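Local coordinates for mandelate racemase/muconate lactonizing enzyme family protein (Roseovarius sp. TM1035, PDB 3T9P) that is a putative member of the mandelate racemase/muconate lactonizing enzyme family, which probably acts as an isomerase or related enzyme on an as yet unassigned substrate, at residues A[148-151]-A[152-155]; A[185-188]-A[189-193]. One frame throughout, in Å; residues are numbered along the deposited sequence.

Contact 1. Residues A[148-151]-A[152-155]; sequences EDEA and ERFC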
ATOM      1  N   GLU A 148      -7.690  28.239 -23.693  1.00 25.28           N
ATOM      2  CA  GLU A 148      -6.894  29.139 -24.464  1.00 24.83           C
ATOM      3  C   GLU A 148      -5.467  29.248 -24.023  1.00 23.32           C
ATOM      4  O   GLU A 148      -4.608  29.248 -24.813  1.00 23.02           O
ATOM      5  CB  GLU A 148      -7.615  30.482 -24.603  1.00 20.00           C
ATOM      6  CG  GLU A 148      -9.043  30.340 -25.217  1.00 20.00           C
ATOM      7  CD  GLU A 148     -10.144  29.822 -24.229  1.00 20.00           C
ATOM      8  OE1 GLU A 148      -9.931  29.739 -23.023  1.00 20.00           O
ATOM      9  OE2 GLU A 148     -11.257  29.493 -24.694  1.00 20.00           O
ATOM     10  N   ASP A 149      -5.238  29.333 -22.730  1.00 21.90           N
ATOM     11  CA  ASP A 149      -3.910  29.332 -22.210  1.00 21.95           C
ATOM     12  C   ASP A 149      -3.149  28.011 -22.448  1.00 21.00           C
ATOM     13  O   ASP A 149      -1.993  28.028 -22.743  1.00 22.01           O
ATOM     14  CB  ASP A 149      -3.903  29.713 -20.746  1.00 21.96           C
ATOM     15  CG  ASP A 149      -4.139  31.209 -20.527  1.00 28.51           C
ATOM     16  OD1 ASP A 149      -4.185  31.965 -21.481  1.00 28.20           O
ATOM     17  OD2 ASP A 149      -4.265  31.613 -19.400  1.00 29.09           O
ATOM     18  N   GLU A 150      -3.810  26.889 -22.287  1.00 21.03           N
ATOM     19  CA  GLU A 150      -3.202  25.583 -22.549  1.00 19.30           C
ATOM     20  C   GLU A 150      -2.846  25.468 -24.029  1.00 20.12           C
ATOM     21  O   GLU A 150      -1.788  25.089 -24.359  1.00 21.76           O
ATOM     22  CB  GLU A 150      -4.143  24.451 -22.134  1.00 20.00           C
ATOM     23  CG  GLU A 150      -3.489  23.078 -22.106  1.00 20.00           C
ATOM     24  CD  GLU A 150      -2.473  22.942 -20.988  1.00 20.00           C
ATOM     25  OE1 GLU A 150      -2.774  22.256 -19.989  1.00 20.00           O
ATOM     26  OE2 GLU A 150      -1.373  23.521 -21.108  1.00 20.00           O
ATOM     27  N   ALA A 151      -3.728  25.909 -24.899  1.00 21.06           N
ATOM     28  CA  ALA A 151      -3.466  25.889 -26.330  1.00 22.18           C
ATOM     29  C   ALA A 151      -2.285  26.727 -26.738  1.00 22.79           C
ATOM     30  O   ALA A 151      -1.448  26.285 -27.470  1.00 20.39           O
ATOM     31  CB  ALA A 151      -4.667  26.330 -27.084  1.00 21.83           C
ATOM     32  N   GLU A 152      -2.217  27.935 -26.188  1.00 24.12           N
ATOM     33  CA  GLU A 152      -1.140  28.815 -26.508  1.00 25.64           C
ATOM     34  C   GLU A 152       0.188  28.297 -26.041  1.00 24.97           C
ATOM     35  O   GLU A 152       1.134  28.346 -26.785  1.00 25.65           O
ATOM     36  CB  GLU A 152      -1.343  30.264 -26.031  1.00 25.46           C
ATOM     37  CG  GLU A 152      -0.417  31.257 -26.768  1.00 34.93           C
ATOM     38  CD  GLU A 152      -0.145  30.921 -28.309  1.00 47.69           C
ATOM     39  OE1 GLU A 152      -1.073  30.970 -29.145  1.00 45.40           O
ATOM     40  OE2 GLU A 152       1.020  30.611 -28.668  1.00 50.64           O
ATOM     41  N   ARG A 153       0.265  27.774 -24.824  1.00 22.39           N
ATOM     42  CA  ARG A 153       1.590  27.327 -24.427  1.00 20.19           C
ATOM     43  C   ARG A 153       1.968  26.089 -25.245  1.00 19.48           C
ATOM     44  O   ARG A 153       3.132  25.919 -25.540  1.00 21.25           O
ATOM     45  CB  ARG A 153       1.734  27.160 -22.912  1.00 20.22           C
ATOM     46  CG  ARG A 153       1.004  26.009 -22.285  1.00 19.40           C
ATOM     47  CD  ARG A 153       1.461  25.874 -20.817  1.00 18.27           C
ATOM     48  NE  ARG A 153       0.677  24.817 -20.140  1.00 22.23           N
ATOM     49  CZ  ARG A 153       0.959  24.349 -18.933  1.00 16.52           C
ATOM     50  NH1 ARG A 153       2.039  24.776 -18.267  1.00 15.88           N
ATOM     51  NH2 ARG A 153       0.150  23.409 -18.386  1.00 19.30           N
ATOM     52  N   PHE A 154       0.995  25.243 -25.583  1.00 18.77           N
ATOM     53  CA  PHE A 154       1.249  24.037 -26.381  1.00 19.21           C
ATOM     54  C   PHE A 154       1.747  24.438 -27.788  1.00 22.00           C
ATOM     55  O   PHE A 154       2.723  23.837 -28.311  1.00 21.58           O
ATOM     56  CB  PHE A 154      -0.009  23.218 -26.490  1.00 18.43           C
ATOM     57  CG  PHE A 154      -0.242  22.243 -25.334  1.00 18.69           C
ATOM     58  CD1 PHE A 154       0.656  22.162 -24.245  1.00 15.61           C
ATOM     59  CD2 PHE A 154      -1.324  21.379 -25.369  1.00 17.21           C
ATOM     60  CE1 PHE A 154       0.446  21.214 -23.246  1.00 16.87           C
ATOM     61  CE2 PHE A 154      -1.590  20.452 -24.292  1.00 17.76           C
ATOM     62  CZ  PHE A 154      -0.711  20.368 -23.239  1.00 16.24           C
ATOM     63  N   CYS A 155       1.101  25.440 -28.406  1.00 22.38           N
ATOM     64  CA  CYS A 155       1.572  25.926 -29.720  1.00 23.18           C
ATOM     65  C   CYS A 155       3.027  26.306 -29.758  1.00 22.77           C
ATOM     66  O   CYS A 155       3.732  25.927 -30.701  1.00 22.13           O
ATOM     67  CB  CYS A 155       0.643  27.041 -30.269  1.00 24.46           C
ATOM     68  SG  CYS A 155      -0.851  26.288 -30.863  1.00 28.15           S
TER
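Glu-150 OE2 is gripped twice by the guanidinium group of Arg-153, one turn further along helix 147-161. The short bond comes from NE, with Arg-153 NE 2.6 Å from Glu-150 OE2 and the N-H pointing almost straight at the oxygen (165°). A second, weak bond runs from Arg-153 NH2 to the same Glu-150 OE2 at 3.1 Å. Carboxylate and guanidinium lie nearly in one plane, so the pair meets edge on, as an i to i+3 salt bridge. Glu-150, with CG anti to the backbone N (chi1 -168°), bends at chi2 to reach it, whereas Arg-153 takes its CG between backbone N and carbonyl carbon and then runs extended to NE.

Glu-150 also lies over Phe-154: Glu-150 CG makes a CH-pi contact 4.1 Å from the centroid of the Phe-154 ring, and Glu-150 OE2 stands 3.6 Å above the ring plane toward the rim, the carboxylate stacked on that face with the two planes 12° apart. Behind these side chains runs the ordinary i to i+4 helical bonding, in which Phe-154 N reaches Glu-150 O at 3.0 Å.

Helix 147-161 links parallel strands 132-139 and 165-169 in a beta-alpha-beta unit, consistent with the modified TIM barrel of the enolase superfamily. Beyond it, Ser-140 OG binds Glu-150 OE1, while Arg-153 NH1 forms a salt bridge with Glu-337. The carboxylate is therefore held at both oxygens. Two acids share one arginine, a network that would be expected to favour the ionised form of buried Glu-150 and ties the helix to the polypeptide just beyond strands 132-139 and 332-335.

Contact 2. Residues A[185-188]-A[189-193]; sequences TEAV and VPTVS
Thr-191 and Ala-187 meet where a proline breaks the regular bonding of helix 184-196. Ala-187 O accepts two bonds, from the backbone Thr-191 N at 2.9 Å and from the hydroxyl Thr-191 OG1 at 2.6 Å, the two donors approaching from opposite faces of its carbonyl plane. With OG1 beside its own backbone N (chi1 -56°), the threonine folds its hydroxyl back onto the preceding turn, a familiar use of this side chain within helices.

One residue earlier the pattern fails, because Pro-190 has no N-H to offer. Its ring occupies the place of the missing bond, with Pro-190 CD 3.1 Å from Glu-186 O, and the helix kinks here. The preceding bond, from Val-189 N to Thr-185 O, is weak at 3.3 Å.

The buried side is the valine side. Val-188 and Val-192 lie alongside each other and point the same way, Val-188 CG2 being 4.1 Å from Val-192 CG2. Val-189 turns CG2 back over the previous turn, where it lies 3.2 Å from Thr-185 O and also meets Val-188 CG1. These valines are buried, as is Thr-185, whose hydroxyl is bonded to Gly-171 N. The other side is more open to solvent: Glu-186 is exposed, and its carboxylate forms a salt bridge with Arg-214, while Ala-187, Pro-190 and Thr-191 are partly exposed.

Helix 184-196 is the connection of a beta-alpha-beta unit between the parallel strands 165-169 and 201-205. Ala-187, Val-188 and Thr-191 lean on Pro-147 at the start of helix 147-161, and Val-189 and Pro-190 touch Asn-225 just after helix 212-224.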
ATOM      1  N   THR A 185     -14.404  20.748 -19.790  1.00 18.64           N
ATOM      2  CA  THR A 185     -14.063  19.623 -20.634  1.00 21.58           C
ATOM      3  C   THR A 185     -14.574  19.811 -22.068  1.00 22.45           C
ATOM      4  O   THR A 185     -13.893  19.595 -23.033  1.00 19.27           O
ATOM      5  CB  THR A 185     -14.509  18.309 -19.959  1.00 22.24           C
ATOM      6  OG1 THR A 185     -13.737  18.103 -18.775  1.00 24.16           O
ATOM      7  CG2 THR A 185     -14.327  17.158 -20.845  1.00 20.82           C
ATOM      8  N   GLU A 186     -15.794  20.286 -22.142  1.00 22.58           N
ATOM      9  CA  GLU A 186     -16.475  20.583 -23.435  1.00 23.05           C
ATOM     10  C   GLU A 186     -15.700  21.567 -24.251  1.00 21.66           C
ATOM     11  O   GLU A 186     -15.631  21.406 -25.477  1.00 23.93           O
ATOM     12  CB  GLU A 186     -17.957  21.025 -23.235  1.00 20.78           C
ATOM     13  CG  GLU A 186     -18.837  19.872 -22.868  1.00 25.99           C
ATOM     14  CD  GLU A 186     -18.825  19.513 -21.342  1.00 31.49           C
ATOM     15  OE1 GLU A 186     -18.234  20.251 -20.507  1.00 34.46           O
ATOM     16  OE2 GLU A 186     -19.469  18.498 -20.999  1.00 38.50           O
ATOM     17  N   ALA A 187     -15.032  22.505 -23.606  1.00 22.46           N
ATOM     18  CA  ALA A 187     -14.192  23.463 -24.263  1.00 21.50           C
ATOM     19  C   ALA A 187     -12.747  23.058 -24.510  1.00 21.76           C
ATOM     20  O   ALA A 187     -12.191  23.405 -25.641  1.00 19.69           O
ATOM     21  CB  ALA A 187     -14.223  24.793 -23.535  1.00 23.27           C
ATOM     22  N   VAL A 188     -12.141  22.378 -23.508  1.00 19.94           N
ATOM     23  CA  VAL A 188     -10.674  22.183 -23.513  1.00 20.03           C
ATOM     24  C   VAL A 188     -10.351  21.159 -24.651  1.00 19.71           C
ATOM     25  O   VAL A 188      -9.286  21.214 -25.251  1.00 20.12           O
ATOM     26  CB  VAL A 188     -10.115  21.717 -22.101  1.00 20.33           C
ATOM     27  CG1 VAL A 188     -10.357  20.212 -21.894  1.00 18.61           C
ATOM     28  CG2 VAL A 188      -8.703  21.985 -21.982  1.00 18.54           C
ATOM     29  N   VAL A 189     -11.290  20.277 -24.954  1.00 17.86           N
ATOM     30  CA  VAL A 189     -10.995  19.135 -25.821  1.00 18.77           C
ATOM     31  C   VAL A 189     -10.855  19.702 -27.275  1.00 19.80           C
ATOM     32  O   VAL A 189      -9.736  19.632 -27.873  1.00 18.72           O
ATOM     33  CB  VAL A 189     -12.067  18.031 -25.695  1.00 17.28           C
ATOM     34  CG1 VAL A 189     -11.974  16.987 -26.864  1.00 18.43           C
ATOM     35  CG2 VAL A 189     -12.014  17.295 -24.331  1.00 16.29           C
ATOM     36  N   PRO A 190     -11.946  20.371 -27.780  1.00 19.24           N
ATOM     37  CA  PRO A 190     -11.807  20.949 -29.177  1.00 21.13           C
ATOM     38  C   PRO A 190     -10.875  22.139 -29.244  1.00 21.49           C
ATOM     39  O   PRO A 190     -10.087  22.272 -30.199  1.00 22.44           O
ATOM     40  CB  PRO A 190     -13.291  21.287 -29.598  1.00 20.95           C
ATOM     41  CG  PRO A 190     -14.059  21.547 -28.299  1.00 20.59           C
ATOM     42  CD  PRO A 190     -13.352  20.371 -27.334  1.00 17.16           C
ATOM     43  N   THR A 191     -10.834  22.961 -28.205  1.00 18.92           N
ATOM     44  CA  THR A 191      -9.923  24.102 -28.307  1.00 19.54           C
ATOM     45  C   THR A 191      -8.453  23.770 -28.455  1.00 19.30           C
ATOM     46  O   THR A 191      -7.738  24.436 -29.216  1.00 18.77           O
ATOM     47  CB  THR A 191     -10.147  25.097 -27.042  1.00 20.12           C
ATOM     48  OG1 THR A 191     -11.512  25.465 -27.032  1.00 17.52           O
ATOM     49  CG2 THR A 191      -9.256  26.286 -27.057  1.00 20.73           C
ATOM     50  N   VAL A 192      -7.942  22.871 -27.617  1.00 18.32           N
ATOM     51  CA  VAL A 192      -6.517  22.532 -27.659  1.00 18.23           C
ATOM     52  C   VAL A 192      -6.231  21.728 -28.971  1.00 19.39           C
ATOM     53  O   VAL A 192      -5.246  21.984 -29.694  1.00 18.69           O
ATOM     54  CB  VAL A 192      -6.110  21.740 -26.367  1.00 17.61           C
ATOM     55  CG1 VAL A 192      -4.661  21.250 -26.455  1.00 19.53           C
ATOM     56  CG2 VAL A 192      -6.231  22.663 -25.178  1.00 16.45           C
ATOM     57  N   SER A 193      -7.128  20.820 -29.282  1.00 21.12           N
ATOM     58  CA  SER A 193      -6.967  19.968 -30.446  1.00 22.81           C
ATOM     59  C   SER A 193      -6.935  20.795 -31.768  1.00 22.77           C
ATOM     60  O   SER A 193      -6.009  20.592 -32.601  1.00 22.54           O
ATOM     61  CB  SER A 193      -8.122  18.974 -30.516  1.00 22.75           C
ATOM     62  OG  SER A 193      -8.009  18.207 -31.719  1.00 24.39           O
TER

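In the fold
Contact 1 and contact 2 lie on successive helices, 147-161 and 184-196, of the enolase C-terminal-like region, and each helix belongs to a beta-alpha-beta unit that includes strand 165-169. Their centres are about 11 Å apart. The helices meet directly: Phe-154 CD2 packs 3.5 Å from Val-192 CG1, while Val-192 CG2 lies 4.1 Å from Glu-150 CB. Phe-154 thus has its acid neighbour within contact 1 and a valine from contact 2. The centres of contacts 1 and 2 lie about 24 and 26 Å from the centre of the chain. They illustrate how helix-internal contacts shape the surfaces through which neighbouring helices of the barrel pack.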